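Side-chain contacts in KLLA0E08119p (Kluyveromyces lactis, PDB 3VA7), which probably catalyses the biotin- and ATP-dependent carboxylation of urea to urea-1-carboxylate, a step in urea breakdown, this chain being the urea carboxylase part of a larger enzyme: residues L855-N860 with C998-D1003; K929-F934 with G1096-D1101; A86-Y89 with D93-I96. All blocks are in the same frame, centred on the assembly; numbering follows the deposited sequence.

Contact 1 of 3, residues L855-N860 with C998-D1003; sequences LEFDLN and CAVPLD
Phe857 and Leu859 meet Val1000 and Leu1002 in a purely apolar contact of the carboxyltransferase domain, where the loop leading into helix 859-875 packs on the end of strand 997-1001. No hydrogen bond crosses between the two segments; 129 Å² of surface is buried, in two separate pairs.

In the first pair the side chains approach from opposite directions. CZ of Phe857 comes to 3.9 Å from CG1 of Val1000, and the same methyl also reaches the neighbouring ring atom CE1. CG of Phe857 stands anti to the backbone N (chi1 162°), which carries the ring out from the loop to the strand. The methyl meets the ring obliquely. The backbone N of Leu859 lies over one face of the Phe857 ring, 3.4 Å above its plane and offset toward the rim. Leu987 and Tyr1031, from the strands flanking 997-1001, touch both Phe857 and Val1000 and complete the apolar cluster. In the second pair only the branch ends come together: CD1 of Leu859 lies 4.2 Å from CD2 of Leu1002, the residue that follows the strand. Met985 and, on helix 1109-1117, His1109 and Tyr1112 also pack on Leu859.

The polar groups work within the segments or outward. Phe857 N bonds Glu718 OE1, and Leu1002 O receives the hydroxyl of Tyr1112, so backbone atoms beside the apolar pairs find partners elsewhere in the chain. Bound urea lies about 13 Å from the side chain of Val1000, so this packing is away from the urea pocket. Between Phe857 and Leu859, Asp858 is the N-cap of helix 859-875: its OD2 accepts from Asn860 N at 2.9 Å, the donor standing 37° out of the carboxylate plane with an N-H...O angle of 146°.

Contact 2 of 3, residues K929-F934 with G1096-D1101; sequences KLPMAF and GKFKID
Lys929 and Asp1101 meet in a mixed backbone and apolar contact at the edge of an antiparallel pairing, where strand 922-934 of the carboxyltransferase domain comes beside the loop that leads from helix 1083-1094 into strand 1101-1108. One direct backbone bond, one bridging water and two apolar pairs make the contact. Lys929 N gives its hydrogen to Asp1101 O at 2.9 Å, nearly straight at 172°. In the return direction a water takes over: it donates to Lys929 O at 2.7 Å and accepts from Asp1101 N at 2.9 Å, so both backbone groups are satisfied although the chains are already parting.

The side chains of Lys929 and Asp1101 lie side by side and point the same way. Contact is through the aliphatic part of Lys929, whose CD passes 3.8 Å from Asp1101 OD1. Beyond CG the lysine runs extended and carries Lys929 NZ past the carboxylate, to 5.0 Å from Asp1101 OD1, too far for a salt bridge, although the opposite charges probably still attract.

Farther along the loop, the chains are linked by side chains alone. Leu930 and Ile1100 cross at an angle, methyl CD2 against methyl CG2. Phe1098 also packs against Ile1089 and Asn1093 of helix 1083-1094, so its ring joins that helix to the sheet; Tyr1079 and Val1081 of the adjacent strand cover Pro931. Pro931 and Phe1098 come from opposite directions, and the proline CG meets the phenylalanine ring obliquely, 4.1 Å from CZ.

Contact 3 of 3, residues A86-Y89 with D93-I96; sequences AETY and DKII
Lys94, near the start of helix 92-101, reaches back over the preceding turn to the carbonyl of Glu87, while Ile95 beside it packs against the carbonyls of Thr88 and Tyr89. The contact is thus made by side chains of the helix on the backbone of the loop.

The polar part is one hydrogen bond. Lys94 NZ donates to Glu87 O at 2.8 Å, approaching almost in line with the carbonyl bond (C=O...N angle 163°). The lysine chain is extended beyond CG, and its methylenes run close to the acceptor too, with Lys94 CD 3.5 Å from Glu87 O. With an alanine in its place, Glu87 O would probably be left without this bond and the turn less firmly tied to the helix. The other polar ends have partners elsewhere in the chain: Thr88 OG1 bonds Thr84 O, and Tyr89 OH bonds Asp65 OD2 and Ser62 N.

The van der Waals part belongs to Ile95, whose longer branch lies against two backbone carbonyl oxygens. With CG1 anti to the carbonyl carbon (chi1 -66°), that branch is carried toward the loop, where Ile95 CG1 lies 3.8 Å from Tyr89 O and Ile95 CD1 reaches 4.1 Å from Thr88 O. Thr88, Tyr89 and Ile95 are all buried; Leu80 touches both Thr88 and Ile95, and Phe120 of helix 118-125 packs on Ile95 too.

At the helix start, Asp91 OD2 accepts from Lys94 N. The loop and helix form the beta-alpha-beta crossover from strand 76-79 through helix 92-101 to strand 106-108 of the parallel sheet in the biotin carboxylase N-terminal domain.

How the contacts relate
Contacts 1 and 2 belong to one mixed sheet: strand 997-1001 serves contact 1 and strand 922-934 contact 2, their centres about 25 Å apart without touching. Their segments alternate along the chain, so the sheet is assembled from distant pieces of sequence. Contact 3 closes over three intervening residues in the biotin carboxylase part, its centre about 57 Å from that of contact 1. Chemistry follows place. Contact 1 is buried and entirely apolar across its segments; contact 2 grades from largely buried hydrophobic pairs to an exposed lysine and a water; contact 3 combines a buried isoleucine with a hydrogen bond from a partly exposed lysine.

Contact 1 of 3, residues L855-N860 with C998-D1003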
# COMPACT_ATOMS: atom_id res chain seq x y z
N LEU A 855 38.46 5.23 -4.16
CA LEU A 855 37.12 5.83 -4.33
C LEU A 855 36.83 6.09 -5.84
O LEU A 855 37.16 7.14 -6.43
CB LEU A 855 36.90 7.06 -3.41
CG LEU A 855 37.29 7.02 -1.89
CD1 LEU A 855 36.96 8.34 -1.15
CD2 LEU A 855 36.76 5.80 -1.07
N GLU A 856 36.23 5.08 -6.45
CA GLU A 856 36.36 4.84 -7.87
C GLU A 856 35.38 3.73 -8.28
O GLU A 856 35.11 2.78 -7.50
CB GLU A 856 37.76 4.33 -8.14
CG GLU A 856 38.16 4.36 -9.57
CD GLU A 856 38.70 5.72 -9.95
OE1 GLU A 856 39.34 5.80 -11.04
OE2 GLU A 856 38.50 6.70 -9.16
N PHE A 857 34.84 3.85 -9.49
CA PHE A 857 33.99 2.83 -9.97
C PHE A 857 34.85 1.99 -10.89
O PHE A 857 35.76 2.52 -11.54
CB PHE A 857 32.79 3.38 -10.72
CG PHE A 857 32.13 2.37 -11.57
CD1 PHE A 857 31.25 1.47 -11.02
CD2 PHE A 857 32.43 2.30 -12.93
CE1 PHE A 857 30.63 0.51 -11.81
CE2 PHE A 857 31.84 1.31 -13.75
CZ PHE A 857 30.94 0.40 -13.19
N ASP A 858 34.51 0.69 -10.93
CA ASP A 858 35.14 -0.33 -11.72
C ASP A 858 34.13 -1.48 -11.75
O ASP A 858 33.84 -2.06 -10.71
CB ASP A 858 36.47 -0.74 -11.04
CG ASP A 858 37.18 -1.87 -11.78
OD1 ASP A 858 38.40 -2.06 -11.55
OD2 ASP A 858 36.51 -2.59 -12.55
N LEU A 859 33.57 -1.80 -12.91
CA LEU A 859 32.64 -2.92 -13.03
C LEU A 859 33.11 -4.23 -12.39
O LEU A 859 32.28 -4.98 -11.86
CB LEU A 859 32.33 -3.23 -14.48
CG LEU A 859 30.94 -3.00 -15.07
CD1 LEU A 859 30.89 -3.58 -16.45
CD2 LEU A 859 29.86 -3.59 -14.22
N ASN A 860 34.42 -4.53 -12.45
CA ASN A 860 34.90 -5.80 -11.91
C ASN A 860 34.58 -6.00 -10.42
O ASN A 860 34.12 -7.08 -9.99
CB ASN A 860 36.39 -5.97 -12.16
CG ASN A 860 36.68 -6.45 -13.58
OD1 ASN A 860 35.98 -7.32 -14.13
ND2 ASN A 860 37.69 -5.87 -14.19
N CYS A 998 20.36 2.00 -8.33
CA CYS A 998 21.49 2.85 -8.64
C CYS A 998 22.26 2.25 -9.84
O CYS A 998 22.84 1.17 -9.77
CB CYS A 998 22.37 3.01 -7.42
SG CYS A 998 23.87 4.01 -7.66
N ALA A 999 22.25 2.95 -10.96
CA ALA A 999 22.70 2.39 -12.20
C ALA A 999 23.76 3.32 -12.71
O ALA A 999 23.87 4.43 -12.21
CB ALA A 999 21.53 2.32 -13.18
N VAL A 1000 24.55 2.85 -13.69
CA VAL A 1000 25.68 3.59 -14.24
C VAL A 1000 25.79 3.35 -15.73
O VAL A 1000 25.59 2.22 -16.20
CB VAL A 1000 27.00 3.17 -13.59
CG1 VAL A 1000 27.36 1.73 -13.93
CG2 VAL A 1000 28.11 4.12 -13.99
N PRO A 1001 26.03 4.41 -16.51
CA PRO A 1001 26.00 4.09 -17.93
C PRO A 1001 27.14 3.13 -18.27
O PRO A 1001 28.22 3.20 -17.67
CB PRO A 1001 26.17 5.46 -18.59
CG PRO A 1001 25.75 6.42 -17.58
CD PRO A 1001 26.17 5.85 -16.27
N LEU A 1002 26.88 2.20 -19.19
CA LEU A 1002 27.87 1.20 -19.61
C LEU A 1002 28.89 1.85 -20.52
O LEU A 1002 30.04 1.43 -20.57
CB LEU A 1002 27.20 -0.01 -20.27
CG LEU A 1002 26.56 -0.97 -19.23
CD1 LEU A 1002 25.60 -1.96 -19.86
CD2 LEU A 1002 27.64 -1.70 -18.42
N ASP A 1003 28.47 2.95 -21.16
CA ASP A 1003 29.36 3.78 -21.96
C ASP A 1003 30.03 4.84 -21.09
O ASP A 1003 29.35 5.68 -20.53
CB ASP A 1003 28.57 4.42 -23.12
CG ASP A 1003 29.48 5.03 -24.21
OD1 ASP A 1003 29.02 5.03 -25.40
OD2 ASP A 1003 30.62 5.50 -23.90

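Contact 2 of 3, residues K929-F934 with G1096-D1101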
# COMPACT_ATOMS: atom_id res chain seq x y z
N LYS A 929 13.35 -1.93 -21.16
CA LYS A 929 13.15 -0.71 -21.93
C LYS A 929 11.94 0.06 -21.42
O LYS A 929 10.77 -0.40 -21.53
CB LYS A 929 13.00 -1.06 -23.42
CG LYS A 929 14.37 -1.17 -24.08
CD LYS A 929 14.34 -2.03 -25.29
CE LYS A 929 15.79 -2.18 -25.80
NZ LYS A 929 15.77 -3.11 -26.98
N LEU A 930 12.21 1.23 -20.86
CA LEU A 930 11.21 1.92 -20.07
C LEU A 930 10.89 3.32 -20.62
O LEU A 930 11.82 4.11 -20.90
CB LEU A 930 11.73 2.04 -18.62
CG LEU A 930 11.95 0.75 -17.79
CD1 LEU A 930 12.29 1.11 -16.39
CD2 LEU A 930 10.69 -0.12 -17.80
N PRO A 931 9.59 3.66 -20.75
CA PRO A 931 9.21 4.95 -21.29
C PRO A 931 9.57 6.06 -20.34
O PRO A 931 9.33 5.94 -19.15
CB PRO A 931 7.68 4.87 -21.37
CG PRO A 931 7.32 3.85 -20.37
CD PRO A 931 8.41 2.89 -20.29
N MET A 932 10.10 7.17 -20.84
CA MET A 932 10.37 8.31 -19.95
C MET A 932 9.98 9.65 -20.60
O MET A 932 10.38 9.99 -21.75
CB MET A 932 11.83 8.28 -19.49
CG MET A 932 12.21 9.38 -18.54
SD MET A 932 13.85 10.07 -18.98
CE MET A 932 13.28 11.38 -19.99
N ALA A 933 9.19 10.41 -19.87
CA ALA A 933 8.98 11.83 -20.18
C ALA A 933 10.13 12.76 -19.71
O ALA A 933 10.41 12.89 -18.51
CB ALA A 933 7.66 12.27 -19.64
N PHE A 934 10.83 13.38 -20.66
CA PHE A 934 11.80 14.44 -20.33
C PHE A 934 11.23 15.71 -19.64
O PHE A 934 10.41 16.44 -20.20
CB PHE A 934 12.60 14.79 -21.57
CG PHE A 934 13.86 15.55 -21.27
CD1 PHE A 934 14.93 14.92 -20.59
CD2 PHE A 934 13.98 16.89 -21.62
CE1 PHE A 934 16.13 15.61 -20.29
CE2 PHE A 934 15.17 17.59 -21.32
CZ PHE A 934 16.24 16.95 -20.65
N GLY A 1096 -2.01 -3.34 -14.28
CA GLY A 1096 -1.45 -4.48 -14.96
C GLY A 1096 -1.76 -4.66 -16.43
O GLY A 1096 -1.55 -5.75 -16.98
N LYS A 1097 -2.21 -3.59 -17.09
CA LYS A 1097 -2.48 -3.57 -18.52
C LYS A 1097 -1.38 -2.94 -19.37
O LYS A 1097 -1.62 -2.57 -20.51
CB LYS A 1097 -3.77 -2.81 -18.75
CG LYS A 1097 -4.96 -3.50 -18.12
CD LYS A 1097 -4.99 -4.98 -18.51
CE LYS A 1097 -5.85 -5.81 -17.55
NZ LYS A 1097 -7.29 -5.65 -17.91
N PHE A 1098 -0.18 -2.77 -18.82
CA PHE A 1098 0.94 -2.27 -19.60
C PHE A 1098 2.07 -3.30 -19.67
O PHE A 1098 2.56 -3.79 -18.68
CB PHE A 1098 1.42 -0.92 -19.05
CG PHE A 1098 2.69 -0.42 -19.70
CD1 PHE A 1098 2.65 0.17 -20.98
CD2 PHE A 1098 3.91 -0.56 -19.08
CE1 PHE A 1098 3.79 0.61 -21.58
CE2 PHE A 1098 5.07 -0.12 -19.70
CZ PHE A 1098 5.02 0.46 -20.94
N LYS A 1099 2.52 -3.59 -20.87
CA LYS A 1099 3.44 -4.67 -21.15
C LYS A 1099 4.87 -4.16 -21.11
O LYS A 1099 5.44 -3.67 -22.09
CB LYS A 1099 3.06 -5.29 -22.50
CG LYS A 1099 4.13 -6.14 -23.17
CD LYS A 1099 4.26 -7.53 -22.60
CE LYS A 1099 5.21 -8.35 -23.53
NZ LYS A 1099 4.97 -9.85 -23.59
N ILE A 1100 5.47 -4.31 -19.95
CA ILE A 1100 6.86 -3.96 -19.78
C ILE A 1100 7.77 -4.71 -20.72
O ILE A 1100 7.70 -5.92 -20.81
CB ILE A 1100 7.32 -4.17 -18.35
CG1 ILE A 1100 6.29 -3.54 -17.42
CG2 ILE A 1100 8.76 -3.58 -18.18
CD1 ILE A 1100 6.84 -3.04 -16.20
N ASP A 1101 8.67 -3.99 -21.38
CA ASP A 1101 9.51 -4.59 -22.36
C ASP A 1101 10.72 -5.09 -21.63
O ASP A 1101 11.64 -4.31 -21.33
CB ASP A 1101 9.83 -3.60 -23.51
CG ASP A 1101 10.86 -4.16 -24.56
OD1 ASP A 1101 10.92 -3.60 -25.68
OD2 ASP A 1101 11.64 -5.12 -24.29
O HOH W 1 8.17 -1.13 -21.24

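Contact 3 of 3, residues A86-Y89 with D93-I96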
# COMPACT_ATOMS: atom_id res chain seq x y z
N ALA A 86 -25.95 6.38 -16.10
CA ALA A 86 -26.79 6.97 -17.15
C ALA A 86 -26.00 7.27 -18.43
O ALA A 86 -26.50 7.09 -19.54
CB ALA A 86 -27.49 8.19 -16.63
N GLU A 87 -24.75 7.69 -18.25
CA GLU A 87 -23.83 8.05 -19.34
C GLU A 87 -23.43 6.87 -20.23
O GLU A 87 -23.03 7.06 -21.38
CB GLU A 87 -22.56 8.62 -18.71
CG GLU A 87 -22.12 9.97 -19.23
CD GLU A 87 -21.77 10.91 -18.08
OE1 GLU A 87 -21.09 10.49 -17.10
OE2 GLU A 87 -22.22 12.09 -18.15
N THR A 88 -23.54 5.66 -19.67
CA THR A 88 -22.96 4.44 -20.26
C THR A 88 -23.90 3.21 -20.31
O THR A 88 -24.61 2.99 -21.31
CB THR A 88 -21.62 4.07 -19.58
OG1 THR A 88 -21.79 4.11 -18.15
CG2 THR A 88 -20.47 5.03 -20.00
N TYR A 89 -23.92 2.39 -19.27
CA TYR A 89 -24.70 1.15 -19.30
C TYR A 89 -26.19 1.32 -19.66
O TYR A 89 -26.78 0.43 -20.31
CB TYR A 89 -24.50 0.35 -18.01
CG TYR A 89 -23.03 -0.05 -17.83
CD1 TYR A 89 -22.21 0.60 -16.91
CD2 TYR A 89 -22.46 -1.03 -18.65
CE1 TYR A 89 -20.87 0.26 -16.78
CE2 TYR A 89 -21.12 -1.38 -18.52
CZ TYR A 89 -20.34 -0.73 -17.59
OH TYR A 89 -19.02 -1.09 -17.49
N ASP A 93 -28.64 3.88 -26.88
CA ASP A 93 -28.15 4.19 -28.22
C ASP A 93 -26.77 3.61 -28.41
O ASP A 93 -26.49 2.92 -29.42
CB ASP A 93 -28.27 5.69 -28.56
CG ASP A 93 -29.53 5.98 -29.41
OD1 ASP A 93 -30.52 5.19 -29.31
OD2 ASP A 93 -29.53 6.96 -30.21
N LYS A 94 -25.94 3.89 -27.41
CA LYS A 94 -24.58 3.40 -27.30
C LYS A 94 -24.54 1.87 -27.36
O LYS A 94 -23.82 1.31 -28.21
CB LYS A 94 -23.95 3.93 -26.02
CG LYS A 94 -23.53 5.42 -26.07
CD LYS A 94 -23.08 5.92 -24.72
CE LYS A 94 -22.01 7.02 -24.88
NZ LYS A 94 -21.38 7.47 -23.61
N ILE A 95 -25.36 1.21 -26.52
CA ILE A 95 -25.43 -0.28 -26.44
C ILE A 95 -25.71 -0.90 -27.79
O ILE A 95 -24.98 -1.79 -28.25
CB ILE A 95 -26.48 -0.83 -25.37
CG1 ILE A 95 -26.10 -0.49 -23.92
CG2 ILE A 95 -26.72 -2.33 -25.52
CD1 ILE A 95 -24.59 -0.46 -23.57
N ILE A 96 -26.75 -0.40 -28.44
CA ILE A 96 -27.20 -0.97 -29.69
C ILE A 96 -26.15 -0.73 -30.79
O ILE A 96 -25.91 -1.61 -31.64
CB ILE A 96 -28.59 -0.40 -30.04
CG1 ILE A 96 -29.57 -1.54 -30.34
CG2 ILE A 96 -28.49 0.55 -31.22
CD1 ILE A 96 -30.18 -2.17 -29.12